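Local coordinates for 6-phosphogluconate dehydrogenase NAD-binding (Dyadobacter fermentans, PDB 4GBJ), which probably acts as an NAD(P)-dependent oxidoreductase of the 6-phosphogluconate and 3-hydroxyisobutyrate dehydrogenase type, at residues G62-S67 against E147-I152; V92-S97 against V119-F124. All blocks are in the same frame, centred on the assembly; numbering follows the deposited sequence.

Contact 1 (G62-S67 against E147-I152); sequences GGIVFS and ERIKPI
Strand 64-67 and the helical segment 147-152 pack with their axes 10.8 Å apart and crossing at -60°, Ile64 lying nearest Ile149 along the two backbones. This is helix-on-sheet packing in the Rossmann-type nucleotide-binding domain, where helix 143-153 covers the face of the sheet that carries Ile64 and Phe66. Arg148 reaches from the helix to the start of the strand and holds one backbone oxygen with both terminal nitrogens. Its NH2 donates to Gly62 O at 3.1 Å, in the carbonyl plane and on a lone pair, while NH1 donates to the same oxygen from a direction tilted 33° from that plane. Gly62 O lies in the guanidinium plane, so both N-H bonds converge on it. With CG anti to the backbone N (chi1 -177°) and the chain extended from CG to NE, the arginine spans the whole distance. Ile64 comes from the opposite direction and lays CG1 over one guanidinium face, offset toward its rim, with CD1 3.6 Å from Arg148 NE. A leucine in place of Arg148 has no N-H to offer Gly62 O and would probably leave the segment leading into the strand less firmly tied to the helix. Deeper in, the contact is purely apolar. Ile64 CG2 meets Ile149 CG2 at 4.2 Å, and Ile149 also rests on Val94 of the adjoining strand. Ile152 serves two strand residues with separate branches: CD1 points tip to tip at Ile64 CD1, 3.7 Å away, whereas CG2 turns to Phe66. Ile8 of strand 8-11 touches both Phe66 and Ile152, continuing this apolar layer across the sheet. The last link is at the ring's far end, where Ile152 CG2 approaches obliquely and lies 3.9 Å from Phe66 CZ.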
loop_
_atom_site.group_PDB
_atom_site.type_symbol
_atom_site.label_atom_id
_atom_site.label_comp_id
_atom_site.label_asym_id
_atom_site.label_seq_id
_atom_site.Cartn_x
_atom_site.Cartn_y
_atom_site.Cartn_z
ATOM N N GLY B 62 -29.240 -25.993 -18.128
ATOM C CA GLY B 62 -27.916 -26.521 -18.437
ATOM C C GLY B 62 -26.944 -25.554 -19.100
ATOM O O GLY B 62 -25.806 -25.939 -19.358
ATOM N N GLY B 63 -27.369 -24.311 -19.360
ATOM C CA GLY B 63 -26.548 -23.259 -19.947
ATOM C C GLY B 63 -25.709 -22.488 -18.942
ATOM O O GLY B 63 -25.527 -22.924 -17.814
ATOM N N ILE B 64 -25.159 -21.342 -19.375
ATOM C CA ILE B 64 -24.298 -20.464 -18.594
ATOM C C ILE B 64 -25.012 -19.151 -18.346
ATOM O O ILE B 64 -25.588 -18.586 -19.268
ATOM C CB ILE B 64 -22.955 -20.209 -19.328
ATOM C CG1 ILE B 64 -22.127 -21.501 -19.439
ATOM C CG2 ILE B 64 -22.132 -19.113 -18.624
ATOM C CD1 ILE B 64 -21.215 -21.524 -20.655
ATOM N N VAL B 65 -24.953 -18.636 -17.118
ATOM C CA VAL B 65 -25.520 -17.323 -16.834
ATOM C C VAL B 65 -24.459 -16.517 -16.075
ATOM O O VAL B 65 -23.876 -17.017 -15.144
ATOM C CB VAL B 65 -26.880 -17.352 -16.089
ATOM C CG1 VAL B 65 -26.813 -18.197 -14.802
ATOM C CG2 VAL B 65 -27.325 -15.920 -15.764
ATOM N N PHE B 66 -24.175 -15.320 -16.521
ATOM C CA PHE B 66 -23.291 -14.396 -15.810
ATOM C C PHE B 66 -24.164 -13.394 -15.103
ATOM O O PHE B 66 -25.163 -12.998 -15.684
ATOM C CB PHE B 66 -22.359 -13.648 -16.767
ATOM C CG PHE B 66 -21.167 -14.425 -17.270
ATOM C CD1 PHE B 66 -19.895 -14.142 -16.811
ATOM C CD2 PHE B 66 -21.317 -15.444 -18.201
ATOM C CE1 PHE B 66 -18.801 -14.881 -17.239
ATOM C CE2 PHE B 66 -20.214 -16.168 -18.643
ATOM C CZ PHE B 66 -18.965 -15.896 -18.145
ATOM N N SER B 67 -23.784 -12.941 -13.896
ATOM C CA SER B 67 -24.479 -11.840 -13.248
ATOM C C SER B 67 -23.486 -10.863 -12.669
ATOM O O SER B 67 -22.413 -11.242 -12.170
ATOM C CB SER B 67 -25.434 -12.327 -12.162
ATOM O OG SER B 67 -24.754 -12.862 -11.036
ATOM N N GLU B 147 -13.776 -24.886 -15.124
ATOM C CA GLU B 147 -13.114 -25.294 -16.352
ATOM C C GLU B 147 -13.980 -24.917 -17.576
ATOM O O GLU B 147 -13.462 -24.492 -18.597
ATOM C CB GLU B 147 -12.804 -26.810 -16.323
ATOM C CG GLU B 147 -11.836 -27.248 -17.415
ATOM C CD GLU B 147 -11.902 -28.703 -17.863
ATOM O OE1 GLU B 147 -12.578 -29.519 -17.190
ATOM O OE2 GLU B 147 -11.295 -29.020 -18.913
ATOM N N ARG B 148 -15.290 -25.017 -17.452
ATOM C CA ARG B 148 -16.195 -24.652 -18.550
ATOM C C ARG B 148 -16.206 -23.130 -18.846
ATOM O O ARG B 148 -16.360 -22.737 -19.984
ATOM C CB ARG B 148 -17.630 -25.081 -18.178
ATOM C CG ARG B 148 -18.643 -24.829 -19.273
ATOM C CD ARG B 148 -20.006 -25.322 -18.841
ATOM N NE ARG B 148 -21.016 -25.067 -19.862
ATOM C CZ ARG B 148 -22.315 -25.287 -19.703
ATOM N NH1 ARG B 148 -22.777 -25.761 -18.554
ATOM N NH2 ARG B 148 -23.165 -25.045 -20.699
ATOM N N ILE B 149 -16.101 -22.285 -17.832
ATOM C CA ILE B 149 -16.239 -20.832 -18.037
ATOM C C ILE B 149 -14.899 -20.121 -18.089
ATOM O O ILE B 149 -14.861 -18.980 -18.554
ATOM C CB ILE B 149 -17.202 -20.189 -16.978
ATOM C CG1 ILE B 149 -16.682 -20.292 -15.516
ATOM C CG2 ILE B 149 -18.589 -20.875 -17.092
ATOM C CD1 ILE B 149 -15.776 -19.105 -15.030
ATOM N N LYS B 150 -13.796 -20.773 -17.686
ATOM C CA LYS B 150 -12.481 -20.121 -17.730
ATOM C C LYS B 150 -12.152 -19.598 -19.118
ATOM O O LYS B 150 -11.688 -18.469 -19.224
ATOM C CB LYS B 150 -11.347 -21.040 -17.244
ATOM C CG LYS B 150 -9.988 -20.366 -17.318
ATOM C CD LYS B 150 -8.962 -21.048 -16.462
ATOM C CE LYS B 150 -7.572 -20.464 -16.676
ATOM N NZ LYS B 150 -6.541 -21.257 -15.966
ATOM N N PRO B 151 -12.402 -20.356 -20.200
ATOM C CA PRO B 151 -12.095 -19.825 -21.549
ATOM C C PRO B 151 -12.952 -18.613 -21.918
ATOM O O PRO B 151 -12.514 -17.794 -22.705
ATOM C CB PRO B 151 -12.369 -21.005 -22.480
ATOM C CG PRO B 151 -12.610 -22.181 -21.622
ATOM C CD PRO B 151 -12.980 -21.714 -20.280
ATOM N N ILE B 152 -14.160 -18.477 -21.325
ATOM C CA ILE B 152 -15.002 -17.322 -21.604
ATOM C C ILE B 152 -14.417 -16.068 -20.902
ATOM O O ILE B 152 -14.273 -15.040 -21.537
ATOM C CB ILE B 152 -16.473 -17.551 -21.198
ATOM C CG1 ILE B 152 -17.062 -18.846 -21.864
ATOM C CG2 ILE B 152 -17.324 -16.323 -21.619
ATOM C CD1 ILE B 152 -18.318 -19.341 -21.223
#

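Contact 2 (V92-S97 against V119-F124); sequences VHVSMS and VGAPIF
Three backbone hydrogen bonds join Val92-Ser97 to Val119-Phe124, and the pairing is parallel at Val94-Val119 and Ser95-Gly120. Val119 N donates to His93 O at 2.8 Å, and Ser95 N returns a bond to Val119 O; both are nearly straight, with the donor close to the C=O axis. The third, from Ala121 N to Ser95 O (2.8 Å), is more bent, its donor tilted 34° from the carbonyl plane, as the second strand leaves regular pairing. Beyond it a water takes over, donating to Met96 O and accepting from Ile123 N, and Met96 CA makes a CA-H...O contact with Ala121 O at 3.3 Å. Ser95 OG bonds Tyr118 OH, while Ser95 CB sits over one face of the His93 imidazole, whose nitrogens bond Ser67 and His111. On the face carrying Val94 and Val119 the packing is apolar: Val94 CG1, anti to the backbone N (chi1 -172°), meets Ala121 CB at 3.5 Å, a close methyl-methyl approach, and Val92 CG1 meets Val119 CG2. Selenomethionine Met96 adds its CG, 4.0 Å from Ala121 CB. Beyond the paired residues, Pro122 packs on Lys174, the predicted active-site lysine, and Ile123 O accepts a hydrogen bond from its NZ. Strand 92-95, helix 101-113 and strand 117-124 form a beta-alpha-beta crossover of the Rossmann-type domain, its second strand leading to the probable active site.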
loop_
_atom_site.group_PDB
_atom_site.type_symbol
_atom_site.label_atom_id
_atom_site.label_comp_id
_atom_site.label_asym_id
_atom_site.label_seq_id
_atom_site.Cartn_x
_atom_site.Cartn_y
_atom_site.Cartn_z
ATOM N N VAL B 92 -24.495 -23.448 -15.144
ATOM C CA VAL B 92 -23.392 -22.777 -14.443
ATOM C C VAL B 92 -23.693 -21.284 -14.310
ATOM O O VAL B 92 -24.007 -20.644 -15.309
ATOM C CB VAL B 92 -22.030 -22.997 -15.154
ATOM C CG1 VAL B 92 -20.910 -22.248 -14.435
ATOM C CG2 VAL B 92 -21.688 -24.483 -15.245
ATOM N N HIS B 93 -23.589 -20.738 -13.070
ATOM C CA HIS B 93 -23.787 -19.330 -12.780
ATOM C C HIS B 93 -22.444 -18.723 -12.377
ATOM O O HIS B 93 -21.857 -19.164 -11.401
ATOM C CB HIS B 93 -24.827 -19.155 -11.655
ATOM C CG HIS B 93 -24.972 -17.737 -11.147
ATOM N ND1 HIS B 93 -25.646 -17.463 -9.963
ATOM C CD2 HIS B 93 -24.591 -16.555 -11.708
ATOM C CE1 HIS B 93 -25.570 -16.150 -9.798
ATOM N NE2 HIS B 93 -24.959 -15.560 -10.838
ATOM N N VAL B 94 -21.935 -17.794 -13.170
ATOM C CA VAL B 94 -20.699 -17.041 -12.914
ATOM C C VAL B 94 -21.133 -15.740 -12.249
ATOM O O VAL B 94 -21.680 -14.838 -12.875
ATOM C CB VAL B 94 -19.879 -16.815 -14.200
ATOM C CG1 VAL B 94 -18.520 -16.200 -13.871
ATOM C CG2 VAL B 94 -19.694 -18.126 -14.947
ATOM N N SER B 95 -20.921 -15.678 -10.966
ATOM C CA SER B 95 -21.431 -14.626 -10.117
ATOM C C SER B 95 -20.301 -13.636 -9.843
ATOM O O SER B 95 -19.383 -13.896 -9.063
ATOM C CB SER B 95 -21.987 -15.273 -8.852
ATOM O OG SER B 95 -22.518 -14.333 -7.929
HETATM N N MSE B 96 -20.320 -12.550 -10.550
HETATM C CA MSE B 96 -19.217 -11.558 -10.497
HETATM C C MSE B 96 -19.442 -10.383 -9.558
HETATM O O MSE B 96 -18.553 -9.551 -9.420
HETATM C CB MSE B 96 -18.954 -11.055 -11.880
HETATM C CG MSE B 96 -18.657 -12.204 -12.846
HETATM SE SE MSE B 96 -17.995 -11.585 -14.548
HETATM C CE MSE B 96 -19.584 -10.829 -15.155
ATOM N N SER B 97 -20.568 -10.332 -8.866
ATOM C CA SER B 97 -20.812 -9.221 -7.962
ATOM C C SER B 97 -19.864 -9.248 -6.744
ATOM O O SER B 97 -19.475 -10.322 -6.285
ATOM C CB SER B 97 -22.242 -9.291 -7.447
ATOM O OG SER B 97 -23.178 -9.285 -8.508
ATOM N N VAL B 119 -20.409 -20.380 -9.372
ATOM C CA VAL B 119 -18.978 -20.009 -9.378
ATOM C C VAL B 119 -18.830 -18.579 -8.883
ATOM O O VAL B 119 -19.370 -17.675 -9.511
ATOM C CB VAL B 119 -18.367 -20.178 -10.769
ATOM C CG1 VAL B 119 -16.959 -19.582 -10.828
ATOM C CG2 VAL B 119 -18.326 -21.657 -11.137
ATOM N N GLY B 120 -18.145 -18.399 -7.754
ATOM C CA GLY B 120 -17.825 -17.080 -7.229
ATOM C C GLY B 120 -16.754 -16.477 -8.088
ATOM O O GLY B 120 -15.735 -17.132 -8.325
ATOM N N ALA B 121 -17.047 -15.345 -8.743
ATOM C CA ALA B 121 -16.122 -14.813 -9.770
ATOM C C ALA B 121 -15.949 -13.317 -9.684
ATOM O O ALA B 121 -16.068 -12.638 -10.692
ATOM C CB ALA B 121 -16.606 -15.194 -11.161
ATOM N N PRO B 122 -15.613 -12.788 -8.503
ATOM C CA PRO B 122 -15.433 -11.323 -8.369
ATOM C C PRO B 122 -14.338 -10.791 -9.272
ATOM O O PRO B 122 -13.322 -11.452 -9.459
ATOM C CB PRO B 122 -15.090 -11.144 -6.892
ATOM C CG PRO B 122 -14.649 -12.492 -6.421
ATOM C CD PRO B 122 -15.414 -13.471 -7.213
ATOM N N ILE B 123 -14.541 -9.586 -9.805
ATOM C CA ILE B 123 -13.612 -8.957 -10.748
ATOM C C ILE B 123 -12.842 -7.821 -10.078
ATOM O O ILE B 123 -13.405 -7.009 -9.334
ATOM C CB ILE B 123 -14.349 -8.493 -12.050
ATOM C CG1 ILE B 123 -13.346 -8.018 -13.137
ATOM C CG2 ILE B 123 -15.411 -7.422 -11.783
ATOM C CD1 ILE B 123 -13.983 -7.850 -14.524
ATOM N N PHE B 124 -11.540 -7.749 -10.414
ATOM C CA PHE B 124 -10.614 -6.741 -9.938
ATOM C C PHE B 124 -10.328 -5.905 -11.142
ATOM O O PHE B 124 -9.386 -6.178 -11.888
ATOM C CB PHE B 124 -9.338 -7.388 -9.361
ATOM C CG PHE B 124 -9.585 -8.332 -8.198
ATOM C CD1 PHE B 124 -9.137 -8.018 -6.925
ATOM C CD2 PHE B 124 -10.331 -9.497 -8.367
ATOM C CE1 PHE B 124 -9.315 -8.904 -5.871
ATOM C CE2 PHE B 124 -10.602 -10.337 -7.295
ATOM C CZ PHE B 124 -10.035 -10.074 -6.068
HETATM O O HOH W 1 -16.689 -8.146 -8.226
#

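In the fold
Contacts 1 and 2 share one sheet, in which strands 64-67 and 92-95 are neighbours, and both segments of contact 2 fall between those of contact 1 in sequence. Contact 2 is wholly buried and works mainly through backbone hydrogen bonds within the sheet. Contact 1 lies farther from the chain centre, is partly buried, and joins sheet to covering helix through side chains: apolar inside, with a charged arginine toward the partly exposed margin. The two meet directly where Val65 N probably bonds Val92 O, Ser67 OG probably bonds His93 NE2, and Phe66 packs on Val94. Contact 2 runs toward the predicted active-site lysine; contact 1 lies away from it.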